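Local coordinates for protein peptidase, zinc-dependent (Methanocorpusculum labreanum, PDB 3LMC) that binds a zinc ion and, at a separate four-cysteine site, an iron ion, and is probably a zinc-dependent metallopeptidase of family M54, at residues L5-R10 with G14-V19; F39-F44 with N49-V54; I70-P73 with D77-F80; Y168-R171 with E175-R178. One frame throughout, in Å; residues are numbered along the deposited sequence.

How the contacts relate
Contact 1 is the one core contact of the four: strand 3-7 of the five-stranded sheet meets helix 16-27 through apolar and ring contacts. Contacts 2, 3 and 4 lie at the surface, and each joins segments close in sequence with its own chemistry: aromatic rings and one strand-type bond in contact 2, a lysine's CD methylene at a helix start in contact 3, and a carboxylate in contact 4. No two contacts share a helix or strand, though helix 53-66, which begins in contact 2, is followed by helix 68-71 of contact 3. Contacts 1 and 2 touch, Asp8 OD2 lying 2.8 Å from Phe39 N in a probable hydrogen bond. Contact 4 alone lies beside the zinc site.

Contact 1 (L5-R10 with G14-V19)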
loop_
_atom_site.group_PDB
_atom_site.type_symbol
_atom_site.label_atom_id
_atom_site.label_comp_id
_atom_site.label_asym_id
_atom_site.label_seq_id
_atom_site.Cartn_x
_atom_site.Cartn_y
_atom_site.Cartn_z
ATOM N N LEU A 5 3.368 4.008 6.574
ATOM C CA LEU A 5 1.987 3.709 6.202
ATOM C C LEU A 5 1.231 5.031 6.258
ATOM O O LEU A 5 0.968 5.550 7.350
ATOM C CB LEU A 5 1.359 2.717 7.191
ATOM C CG LEU A 5 -0.092 2.328 6.904
ATOM C CD1 LEU A 5 -0.179 1.550 5.608
ATOM C CD2 LEU A 5 -0.700 1.503 8.060
ATOM N N PHE A 6 0.917 5.593 5.092
ATOM C CA PHE A 6 0.120 6.800 5.049
ATOM C C PHE A 6 -1.352 6.415 4.967
ATOM O O PHE A 6 -1.881 6.138 3.876
ATOM C CB PHE A 6 0.485 7.720 3.866
ATOM C CG PHE A 6 -0.205 9.073 3.931
ATOM C CD1 PHE A 6 0.491 10.245 3.683
ATOM C CD2 PHE A 6 -1.551 9.166 4.302
ATOM C CE1 PHE A 6 -0.147 11.482 3.777
ATOM C CE2 PHE A 6 -2.193 10.394 4.400
ATOM C CZ PHE A 6 -1.493 11.552 4.140
ATOM N N TRP A 7 -2.007 6.444 6.123
ATOM C CA TRP A 7 -3.392 5.992 6.271
ATOM C C TRP A 7 -4.379 7.166 6.106
ATOM O O TRP A 7 -4.517 7.995 7.007
ATOM C CB TRP A 7 -3.560 5.336 7.651
ATOM C CG TRP A 7 -4.926 4.726 7.892
ATOM C CD1 TRP A 7 -6.059 5.372 8.304
ATOM C CD2 TRP A 7 -5.281 3.350 7.730
ATOM N NE1 TRP A 7 -7.101 4.475 8.408
ATOM C CE2 TRP A 7 -6.641 3.223 8.061
ATOM C CE3 TRP A 7 -4.577 2.210 7.330
ATOM C CZ2 TRP A 7 -7.316 2.000 8.006
ATOM C CZ3 TRP A 7 -5.255 0.988 7.275
ATOM C CH2 TRP A 7 -6.606 0.899 7.610
ATOM N N ASP A 8 -5.042 7.244 4.951
ATOM C CA ASP A 8 -6.036 8.289 4.699
ATOM C C ASP A 8 -7.157 8.159 5.731
ATOM O O ASP A 8 -7.829 7.131 5.797
ATOM C CB ASP A 8 -6.593 8.156 3.276
ATOM C CG ASP A 8 -7.489 9.315 2.878
ATOM O OD1 ASP A 8 -8.518 9.541 3.552
ATOM O OD2 ASP A 8 -7.187 9.991 1.865
ATOM N N SER A 9 -7.359 9.197 6.536
ATOM C CA SER A 9 -8.223 9.078 7.707
ATOM C C SER A 9 -9.697 8.868 7.355
ATOM O O SER A 9 -10.511 8.627 8.240
ATOM C CB SER A 9 -8.049 10.288 8.632
ATOM O OG SER A 9 -8.239 11.482 7.907
ATOM N N ARG A 10 -10.048 8.944 6.072
ATOM C CA ARG A 10 -11.414 8.594 5.678
ATOM C C ARG A 10 -11.624 7.085 5.757
ATOM O O ARG A 10 -12.749 6.618 5.743
ATOM C CB ARG A 10 -11.768 9.126 4.284
ATOM C CG ARG A 10 -11.838 10.670 4.189
ATOM C CD ARG A 10 -11.869 11.174 2.731
ATOM N NE ARG A 10 -10.604 10.962 2.010
ATOM C CZ ARG A 10 -10.424 11.267 0.725
ATOM N NH1 ARG A 10 -11.420 11.784 0.022
ATOM N NH2 ARG A 10 -9.264 11.046 0.134
ATOM N N GLY A 14 -9.508 3.396 13.235
ATOM C CA GLY A 14 -9.366 2.392 14.277
ATOM C C GLY A 14 -8.640 1.159 13.748
ATOM O O GLY A 14 -8.102 0.364 14.527
ATOM N N LEU A 15 -8.629 0.998 12.424
ATOM C CA LEU A 15 -7.954 -0.132 11.790
ATOM C C LEU A 15 -6.483 0.188 11.527
ATOM O O LEU A 15 -5.694 -0.699 11.173
ATOM C CB LEU A 15 -8.660 -0.519 10.486
ATOM C CG LEU A 15 -10.161 -0.825 10.588
ATOM C CD1 LEU A 15 -10.772 -1.021 9.209
ATOM C CD2 LEU A 15 -10.410 -2.038 11.448
ATOM N N SER A 16 -6.118 1.456 11.704
ATOM C CA SER A 16 -4.758 1.938 11.394
ATOM C C SER A 16 -3.692 1.167 12.128
ATOM O O SER A 16 -2.769 0.615 11.524
ATOM C CB SER A 16 -4.594 3.411 11.777
ATOM O OG SER A 16 -5.033 4.241 10.727
ATOM N N ARG A 17 -3.804 1.166 13.448
ATOM C CA ARG A 17 -2.754 0.609 14.282
ATOM C C ARG A 17 -2.534 -0.888 14.013
ATOM O O ARG A 17 -1.408 -1.301 13.742
ATOM C CB ARG A 17 -3.049 0.884 15.752
ATOM C CG ARG A 17 -2.016 0.347 16.705
ATOM C CD ARG A 17 -2.451 0.630 18.129
ATOM N NE ARG A 17 -1.537 0.069 19.113
ATOM C CZ ARG A 17 -1.723 0.156 20.425
ATOM N NH1 ARG A 17 -2.793 0.787 20.896
ATOM N NH2 ARG A 17 -0.845 -0.384 21.262
ATOM N N PRO A 18 -3.610 -1.701 14.060
ATOM C CA PRO A 18 -3.443 -3.133 13.776
ATOM C C PRO A 18 -2.811 -3.383 12.411
ATOM O O PRO A 18 -1.916 -4.216 12.289
ATOM C CB PRO A 18 -4.885 -3.680 13.790
ATOM C CG PRO A 18 -5.662 -2.693 14.544
ATOM C CD PRO A 18 -5.022 -1.352 14.300
ATOM N N VAL A 19 -3.274 -2.675 11.388
ATOM C CA VAL A 19 -2.683 -2.831 10.063
ATOM C C VAL A 19 -1.182 -2.508 10.066
ATOM O O VAL A 19 -0.356 -3.259 9.535
ATOM C CB VAL A 19 -3.395 -1.962 9.022
ATOM C CG1 VAL A 19 -2.559 -1.901 7.728
ATOM C CG2 VAL A 19 -4.786 -2.529 8.754
#
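Ser16 presents its backbone CA to an aromatic face: CA sits 3.9 Å from the centroid of the six-membered ring of Trp7, only 8° off the ring normal, a CH-pi contact almost directly over the centre. Ser16 OG lies over the same face, but its modelled approach is too close to carry weight; it has a weak hydrogen bond to Asp35. The indole NH bonds to the backbone O of Val11 in the connecting loop.

The far rim of the indole meets apolar carbons of the helix. Leu15 CB stands 3.8 Å from Trp7 CZ2, and Val19 CG2 comes within 3.8 Å of Trp7 CZ3, the two side chains crossing at about a right angle. Trp7 carries its ring across to the first helical turn because chi1 (-176°) sets CG opposite the backbone N. Further back along the strand, Leu5 CD2 touches Val19 CG1 at 3.9 Å, so Val19 packs against both residues. Replacing Trp7 by alanine is likely to leave Ser16 CA and Val19 CG2 facing a gap and the carbonyl of Val11 without its indole donor.

Strand 3-7, helix 16-27 and strand 31-34 form a beta-alpha-beta unit, and this is its first strand-to-helix interface. Since ring and methyl contacts join the two segments, the buried interface depends on shape and dispersion, with the polar indole nitrogen satisfied by the loop.

Contact 2 (F39-F44 with N49-V54)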
loop_
_atom_site.group_PDB
_atom_site.type_symbol
_atom_site.label_atom_id
_atom_site.label_comp_id
_atom_site.label_asym_id
_atom_site.label_seq_id
_atom_site.Cartn_x
_atom_site.Cartn_y
_atom_site.Cartn_z
ATOM N N PHE A 39 -5.361 12.159 1.834
ATOM C CA PHE A 39 -4.530 12.414 0.661
ATOM C C PHE A 39 -5.437 12.590 -0.552
ATOM O O PHE A 39 -5.841 11.613 -1.176
ATOM C CB PHE A 39 -3.522 11.278 0.424
ATOM C CG PHE A 39 -2.432 11.624 -0.571
ATOM C CD1 PHE A 39 -2.545 11.269 -1.905
ATOM C CD2 PHE A 39 -1.306 12.310 -0.169
ATOM C CE1 PHE A 39 -1.535 11.597 -2.820
ATOM C CE2 PHE A 39 -0.310 12.644 -1.068
ATOM C CZ PHE A 39 -0.427 12.288 -2.393
ATOM N N PRO A 40 -5.775 13.845 -0.882
ATOM C CA PRO A 40 -6.731 14.028 -1.974
ATOM C C PRO A 40 -6.163 13.403 -3.232
ATOM O O PRO A 40 -4.998 13.626 -3.560
ATOM C CB PRO A 40 -6.835 15.552 -2.097
ATOM C CG PRO A 40 -6.450 16.059 -0.724
ATOM C CD PRO A 40 -5.357 15.128 -0.290
ATOM N N LEU A 41 -6.971 12.597 -3.906
ATOM C CA LEU A 41 -6.511 11.835 -5.047
ATOM C C LEU A 41 -6.434 12.680 -6.331
ATOM O O LEU A 41 -6.930 13.797 -6.392
ATOM C CB LEU A 41 -7.412 10.599 -5.214
ATOM C CG LEU A 41 -7.325 9.641 -4.011
ATOM C CD1 LEU A 41 -8.302 8.466 -4.123
ATOM C CD2 LEU A 41 -5.887 9.140 -3.866
ATOM N N GLU A 42 -5.790 12.144 -7.354
ATOM C CA GLU A 42 -5.680 12.846 -8.613
ATOM C C GLU A 42 -6.045 11.871 -9.720
ATOM O O GLU A 42 -6.137 10.670 -9.485
ATOM C CB GLU A 42 -4.251 13.364 -8.796
ATOM C CG GLU A 42 -4.146 14.534 -9.749
ATOM C CD GLU A 42 -2.718 14.903 -10.038
ATOM O OE1 GLU A 42 -1.890 14.822 -9.107
ATOM O OE2 GLU A 42 -2.417 15.269 -11.193
ATOM N N GLY A 43 -6.272 12.381 -10.922
ATOM C CA GLY A 43 -6.488 11.516 -12.059
ATOM C C GLY A 43 -7.819 10.807 -12.012
ATOM O O GLY A 43 -7.925 9.642 -12.385
ATOM N N PHE A 44 -8.846 11.505 -11.551
ATOM C CA PHE A 44 -10.180 10.923 -11.517
ATOM C C PHE A 44 -10.709 10.774 -12.944
ATOM O O PHE A 44 -10.440 11.611 -13.808
ATOM C CB PHE A 44 -11.110 11.796 -10.681
ATOM C CG PHE A 44 -12.541 11.347 -10.690
ATOM C CD1 PHE A 44 -12.963 10.315 -9.870
ATOM C CD2 PHE A 44 -13.470 11.974 -11.507
ATOM C CE1 PHE A 44 -14.280 9.909 -9.872
ATOM C CE2 PHE A 44 -14.794 11.572 -11.509
ATOM C CZ PHE A 44 -15.198 10.541 -10.691
ATOM N N ASN A 49 -15.646 6.399 -13.122
ATOM C CA ASN A 49 -15.866 6.642 -11.687
ATOM C C ASN A 49 -14.753 6.062 -10.800
ATOM O O ASN A 49 -15.014 5.543 -9.705
ATOM C CB ASN A 49 -17.228 6.123 -11.226
ATOM C CG ASN A 49 -17.639 6.691 -9.885
ATOM O OD1 ASN A 49 -17.108 7.709 -9.439
ATOM N ND2 ASN A 49 -18.593 6.042 -9.235
ATOM N N GLN A 50 -13.514 6.169 -11.276
ATOM C CA GLN A 50 -12.369 5.575 -10.600
ATOM C C GLN A 50 -11.182 6.515 -10.725
ATOM O O GLN A 50 -11.182 7.416 -11.579
ATOM C CB GLN A 50 -11.976 4.266 -11.282
ATOM C CG GLN A 50 -13.066 3.225 -11.403
ATOM C CD GLN A 50 -12.526 1.978 -12.062
ATOM O OE1 GLN A 50 -12.177 2.003 -13.236
ATOM N NE2 GLN A 50 -12.422 0.888 -11.303
ATOM N N TYR A 51 -10.153 6.277 -9.915
ATOM C CA TYR A 51 -8.943 7.101 -9.974
ATOM C C TYR A 51 -7.738 6.377 -10.580
ATOM O O TYR A 51 -7.470 5.225 -10.246
ATOM C CB TYR A 51 -8.587 7.625 -8.585
ATOM C CG TYR A 51 -9.665 8.467 -7.943
ATOM C CD1 TYR A 51 -10.749 7.871 -7.315
ATOM C CD2 TYR A 51 -9.602 9.859 -7.963
ATOM C CE1 TYR A 51 -11.727 8.625 -6.717
ATOM C CE2 TYR A 51 -10.584 10.632 -7.351
ATOM C CZ TYR A 51 -11.640 10.007 -6.736
ATOM O OH TYR A 51 -12.636 10.746 -6.129
ATOM N N ASP A 52 -7.020 7.072 -11.466
ATOM C CA ASP A 52 -5.788 6.570 -12.083
ATOM C C ASP A 52 -4.684 6.444 -11.039
ATOM O O ASP A 52 -4.108 7.445 -10.622
ATOM C CB ASP A 52 -5.343 7.557 -13.171
ATOM C CG ASP A 52 -4.174 7.036 -14.023
ATOM O OD1 ASP A 52 -3.526 6.017 -13.669
ATOM O OD2 ASP A 52 -3.908 7.666 -15.072
ATOM N N ALA A 53 -4.367 5.230 -10.619
ATOM C CA ALA A 53 -3.415 5.061 -9.520
ATOM C C ALA A 53 -1.997 5.486 -9.890
ATOM O O ALA A 53 -1.187 5.818 -9.012
ATOM C CB ALA A 53 -3.430 3.639 -9.014
ATOM N N VAL A 54 -1.681 5.474 -11.182
ATOM C CA VAL A 54 -0.346 5.897 -11.614
ATOM C C VAL A 54 -0.143 7.369 -11.275
ATOM O O VAL A 54 0.883 7.745 -10.726
ATOM C CB VAL A 54 -0.111 5.668 -13.120
ATOM C CG1 VAL A 54 1.256 6.202 -13.520
ATOM C CG2 VAL A 54 -0.227 4.174 -13.465
#
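Leu41 lays its CD1 methyl over one face of the Tyr51 ring, 4.1 Å from the centroid and 11° off the normal, a CH-pi contact. Its CB also reaches Tyr51 CD2, at 3.6 Å. Phe44 takes the opposite face, where CD1 lies 3.4 Å from Tyr51 CZ, displaced toward the rim. The two aromatic planes are inclined at 59°, which makes the pair oblique. The tyrosine is thus sandwiched between leucine and phenylalanine, while Glu42 O comes to its edge. Tyr51 CG is anti to the carbonyl carbon (chi1 -59°), which places the ring in the slot between Leu41 and Phe44.

Further out on the Phe44 ring, Asn49 brings OD1 to the edge at CE1 and CZ, 3.6 Å from Phe44 CE1, with the amide plane nearly perpendicular to the ring.

The backbones add one bond: Asp52 N donates to Gly43 O at 2.9 Å. Phe44 and Tyr51 form the adjacent antiparallel, non-hydrogen-bonded pair, with both side chains on the same sheet face. Gly43 has positive phi, and a side chain there would come tight against Asp52 CB. Asn49 and Gln50, both facing Asp45, form a G1 beta bulge.

Asp52 N-caps helix 53-66, its OD1 accepting from Val54 N at 3.1 Å. Strand 50-52 is central in its three-stranded sheet, between 44-45 and 99-101, and Leu41 also packs on Val56 of the helix that follows.

Contact 3 (I70-P73 with D77-F80); sequences IFKP and DLEF
Lys72 reaches Leu78 with the middle of its chain. CB starts toward the 77-80 segment, and CG, anti to the backbone N (chi1 175°), continues outward in an extended run. CD makes the contact: it lies 4.0 Å from Leu78 CA, with Asp77 O and Leu78 CD1 slightly farther off. The chain bends at chi3 and chi4, about the CG-CD and CD-CE bonds, and CE carries the ammonium back toward the loop. There NZ donates to Pro73 O at 3.3 Å, approaching 28° out of the carbonyl plane, and also to Met76 O.

On the other segment Asp77 is the N-cap of helix 78-88. Its OD2 accepts from Phe80 N at 2.8 Å, met from above the carboxylate plane.

With alanine in place of Lys72, the carbonyls of Pro73 and Met76 are likely to lose their ammonium donor and Leu78 CA its apolar cover.

The turn joins helix 68-71 to helix 78-88 at the protein surface. One lysine does two jobs: its CD methylene packs on the start of the second helix, while its charged tip spans two loop carbonyls, so the turn's closure combines weak apolar contact with charge-assisted hydrogen bonding.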
loop_
_atom_site.group_PDB
_atom_site.type_symbol
_atom_site.label_atom_id
_atom_site.label_comp_id
_atom_site.label_asym_id
_atom_site.label_seq_id
_atom_site.Cartn_x
_atom_site.Cartn_y
_atom_site.Cartn_z
ATOM N N ILE A 70 8.025 15.639 7.597
ATOM C CA ILE A 70 7.310 14.389 7.885
ATOM C C ILE A 70 8.169 13.120 7.711
ATOM O O ILE A 70 8.256 12.312 8.628
ATOM C CB ILE A 70 6.011 14.252 7.054
ATOM C CG1 ILE A 70 5.062 15.411 7.339
ATOM C CG2 ILE A 70 5.300 12.954 7.382
ATOM C CD1 ILE A 70 3.722 15.250 6.655
ATOM N N PHE A 71 8.811 12.951 6.553
ATOM C CA PHE A 71 9.419 11.652 6.221
ATOM C C PHE A 71 10.933 11.499 6.432
ATOM O O PHE A 71 11.435 10.371 6.496
ATOM C CB PHE A 71 9.075 11.257 4.781
ATOM C CG PHE A 71 7.599 11.199 4.510
ATOM C CD1 PHE A 71 6.852 10.092 4.896
ATOM C CD2 PHE A 71 6.952 12.254 3.878
ATOM C CE1 PHE A 71 5.484 10.047 4.654
ATOM C CE2 PHE A 71 5.585 12.207 3.624
ATOM C CZ PHE A 71 4.856 11.111 4.011
ATOM N N LYS A 72 11.660 12.610 6.520
ATOM C CA LYS A 72 13.123 12.547 6.613
ATOM C C LYS A 72 13.575 12.208 8.033
ATOM O O LYS A 72 13.204 12.902 8.973
ATOM C CB LYS A 72 13.734 13.872 6.155
ATOM C CG LYS A 72 15.241 13.964 6.322
ATOM C CD LYS A 72 15.772 15.322 5.875
ATOM C CE LYS A 72 15.791 16.327 7.024
ATOM N NZ LYS A 72 16.572 15.863 8.229
ATOM N N PRO A 73 14.364 11.131 8.200
ATOM C CA PRO A 73 14.931 10.824 9.518
ATOM C C PRO A 73 15.707 12.032 10.034
ATOM O O PRO A 73 16.261 12.775 9.226
ATOM C CB PRO A 73 15.906 9.678 9.224
ATOM C CG PRO A 73 15.371 9.036 8.005
ATOM C CD PRO A 73 14.783 10.156 7.180
ATOM N N ASP A 77 20.743 14.202 6.179
ATOM C CA ASP A 77 20.964 15.513 5.591
ATOM C C ASP A 77 19.835 15.866 4.617
ATOM O O ASP A 77 19.340 14.995 3.898
ATOM C CB ASP A 77 22.313 15.534 4.871
ATOM C CG ASP A 77 22.444 16.704 3.926
ATOM O OD1 ASP A 77 22.487 17.862 4.406
ATOM O OD2 ASP A 77 22.493 16.458 2.702
ATOM N N LEU A 78 19.436 17.140 4.597
ATOM C CA LEU A 78 18.295 17.596 3.793
ATOM C C LEU A 78 18.527 17.487 2.288
ATOM O O LEU A 78 17.610 17.151 1.530
ATOM C CB LEU A 78 17.914 19.035 4.151
ATOM C CG LEU A 78 16.783 19.654 3.334
ATOM C CD1 LEU A 78 15.542 18.753 3.401
ATOM C CD2 LEU A 78 16.467 21.060 3.847
ATOM N N GLU A 79 19.750 17.775 1.859
ATOM C CA GLU A 79 20.094 17.685 0.448
ATOM C C GLU A 79 20.131 16.224 0.003
ATOM O O GLU A 79 19.714 15.902 -1.110
ATOM C CB GLU A 79 21.440 18.365 0.172
ATOM C CG GLU A 79 21.584 18.913 -1.246
ATOM C CD GLU A 79 22.887 19.679 -1.455
ATOM O OE1 GLU A 79 23.897 19.339 -0.793
ATOM O OE2 GLU A 79 22.901 20.619 -2.281
ATOM N N PHE A 80 20.628 15.345 0.874
ATOM C CA PHE A 80 20.617 13.910 0.604
ATOM C C PHE A 80 19.160 13.433 0.443
ATOM O O PHE A 80 18.856 12.628 -0.430
ATOM C CB PHE A 80 21.316 13.157 1.741
ATOM C CG PHE A 80 21.373 11.656 1.554
ATOM C CD1 PHE A 80 22.540 11.041 1.124
ATOM C CD2 PHE A 80 20.272 10.857 1.834
ATOM C CE1 PHE A 80 22.597 9.662 0.957
ATOM C CE2 PHE A 80 20.324 9.473 1.671
ATOM C CZ PHE A 80 21.475 8.876 1.235
#

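Contact 4 (Y168-R171 with E175-R178); sequences YCPR and ELDR
Hydrogen bonding centres on one oxygen of Glu175. OE1 accepts from the backbone N of Arg171 at 2.8 Å, with an N-H...O angle of 170°, the nitrogen lying above the carboxylate plane. Tyr168 OH donates to the same OE1 in a weak bond of 3.2 Å; the oxygen sits at the edge of the phenol ring, whose plane is turned 62° from the carboxylate. Two donors from the loop therefore hold this atom. The glutamate chain, extended beyond CG, is what carries the acid from the helix back over the loop.

Charge is the second element. Arg171 NH2 and Glu175 OE2 form a salt bridge, but the oxygen lies over the face of the guanidinium with no N-H aimed at it. The planes stand 74° apart. Arg171 is poorly ordered and the position of OE2 is less certain, so the pairing is best read as electrostatic.

Apolar contact is small: Pro170 CB meets Leu176 CB at 3.9 Å, the side chains crossing obliquely.

The loop 168-171 follows helix 136-154 and folds back against helix 173-178. Helix 136-154 carries His149 and His153 of the HExxH zinc motif, and Cys169, turned away from the short helix, touches the third ligand, His159, with its side chain about 5 Å from the zinc ion, so the loop runs beside the metal site. Asp177 ties the short helix to the long one through a salt bridge with Arg142.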
loop_
_atom_site.group_PDB
_atom_site.type_symbol
_atom_site.label_atom_id
_atom_site.label_comp_id
_atom_site.label_asym_id
_atom_site.label_seq_id
_atom_site.Cartn_x
_atom_site.Cartn_y
_atom_site.Cartn_z
ATOM N N TYR A 168 1.746 -13.421 -4.334
ATOM C CA TYR A 168 0.841 -13.927 -5.351
ATOM C C TYR A 168 -0.088 -12.800 -5.785
ATOM O O TYR A 168 -0.501 -11.980 -4.963
ATOM C CB TYR A 168 0.027 -15.086 -4.785
ATOM C CG TYR A 168 -0.983 -15.656 -5.751
ATOM C CD1 TYR A 168 -2.339 -15.395 -5.603
ATOM C CD2 TYR A 168 -0.584 -16.468 -6.803
ATOM C CE1 TYR A 168 -3.265 -15.911 -6.486
ATOM C CE2 TYR A 168 -1.503 -16.986 -7.688
ATOM C CZ TYR A 168 -2.843 -16.708 -7.524
ATOM O OH TYR A 168 -3.766 -17.225 -8.402
ATOM N N CYS A 169 -0.413 -12.739 -7.071
ATOM C CA CYS A 169 -1.307 -11.693 -7.565
ATOM C C CYS A 169 -2.729 -12.226 -7.657
ATOM O O CYS A 169 -3.009 -13.096 -8.479
ATOM C CB CYS A 169 -0.844 -11.166 -8.929
ATOM S SG CYS A 169 -1.773 -9.698 -9.496
ATOM N N PRO A 170 -3.630 -11.708 -6.804
ATOM C CA PRO A 170 -5.026 -12.167 -6.703
ATOM C C PRO A 170 -5.874 -11.676 -7.873
ATOM O O PRO A 170 -5.870 -10.479 -8.155
ATOM C CB PRO A 170 -5.535 -11.499 -5.414
ATOM C CG PRO A 170 -4.355 -10.759 -4.821
ATOM C CD PRO A 170 -3.363 -10.559 -5.922
ATOM N N ARG A 171 -6.603 -12.573 -8.528
ATOM C CA ARG A 171 -7.511 -12.161 -9.599
ATOM C C ARG A 171 -8.777 -11.529 -9.035
ATOM O O ARG A 171 -9.394 -10.668 -9.668
ATOM C CB ARG A 171 -7.865 -13.346 -10.500
ATOM C CG ARG A 171 -6.689 -13.858 -11.321
ATOM C CD ARG A 171 -7.124 -14.817 -12.421
ATOM N NE ARG A 171 -7.735 -16.038 -11.900
ATOM C CZ ARG A 171 -7.049 -17.083 -11.447
ATOM N NH1 ARG A 171 -5.724 -17.054 -11.431
ATOM N NH2 ARG A 171 -7.687 -18.157 -11.001
ATOM N N GLU A 175 -9.549 -15.210 -4.042
ATOM C CA GLU A 175 -8.116 -15.505 -4.126
ATOM C C GLU A 175 -7.292 -14.709 -3.118
ATOM O O GLU A 175 -6.341 -15.226 -2.541
ATOM C CB GLU A 175 -7.587 -15.255 -5.539
ATOM C CG GLU A 175 -7.377 -16.523 -6.357
ATOM C CD GLU A 175 -7.110 -16.237 -7.829
ATOM O OE1 GLU A 175 -6.302 -15.328 -8.140
ATOM O OE2 GLU A 175 -7.718 -16.924 -8.677
ATOM N N LEU A 176 -7.653 -13.449 -2.902
ATOM C CA LEU A 176 -6.921 -12.620 -1.942
ATOM C C LEU A 176 -7.096 -13.185 -0.526
ATOM O O LEU A 176 -6.153 -13.253 0.264
ATOM C CB LEU A 176 -7.375 -11.150 -2.043
ATOM C CG LEU A 176 -6.948 -10.119 -0.991
ATOM C CD1 LEU A 176 -5.535 -10.320 -0.559
ATOM C CD2 LEU A 176 -7.113 -8.735 -1.539
ATOM N N ASP A 177 -8.307 -13.624 -0.216
ATOM C CA ASP A 177 -8.585 -14.155 1.116
ATOM C C ASP A 177 -7.854 -15.481 1.345
ATOM O O ASP A 177 -7.560 -15.839 2.487
ATOM C CB ASP A 177 -10.094 -14.315 1.337
ATOM C CG ASP A 177 -10.796 -12.988 1.610
ATOM O OD1 ASP A 177 -10.103 -11.980 1.886
ATOM O OD2 ASP A 177 -12.047 -12.958 1.557
ATOM N N ARG A 178 -7.566 -16.205 0.265
ATOM C CA ARG A 178 -6.833 -17.468 0.364
ATOM C C ARG A 178 -5.343 -17.241 0.621
ATOM O O ARG A 178 -4.652 -18.133 1.124
ATOM C CB ARG A 178 -7.008 -18.327 -0.890
ATOM C CG ARG A 178 -8.411 -18.918 -1.066
ATOM C CD ARG A 178 -8.433 -19.876 -2.257
ATOM N NE ARG A 178 -9.788 -20.226 -2.663
ATOM C CZ ARG A 178 -10.399 -19.745 -3.744
ATOM N NH1 ARG A 178 -9.771 -18.893 -4.544
ATOM N NH2 ARG A 178 -11.639 -20.124 -4.030
#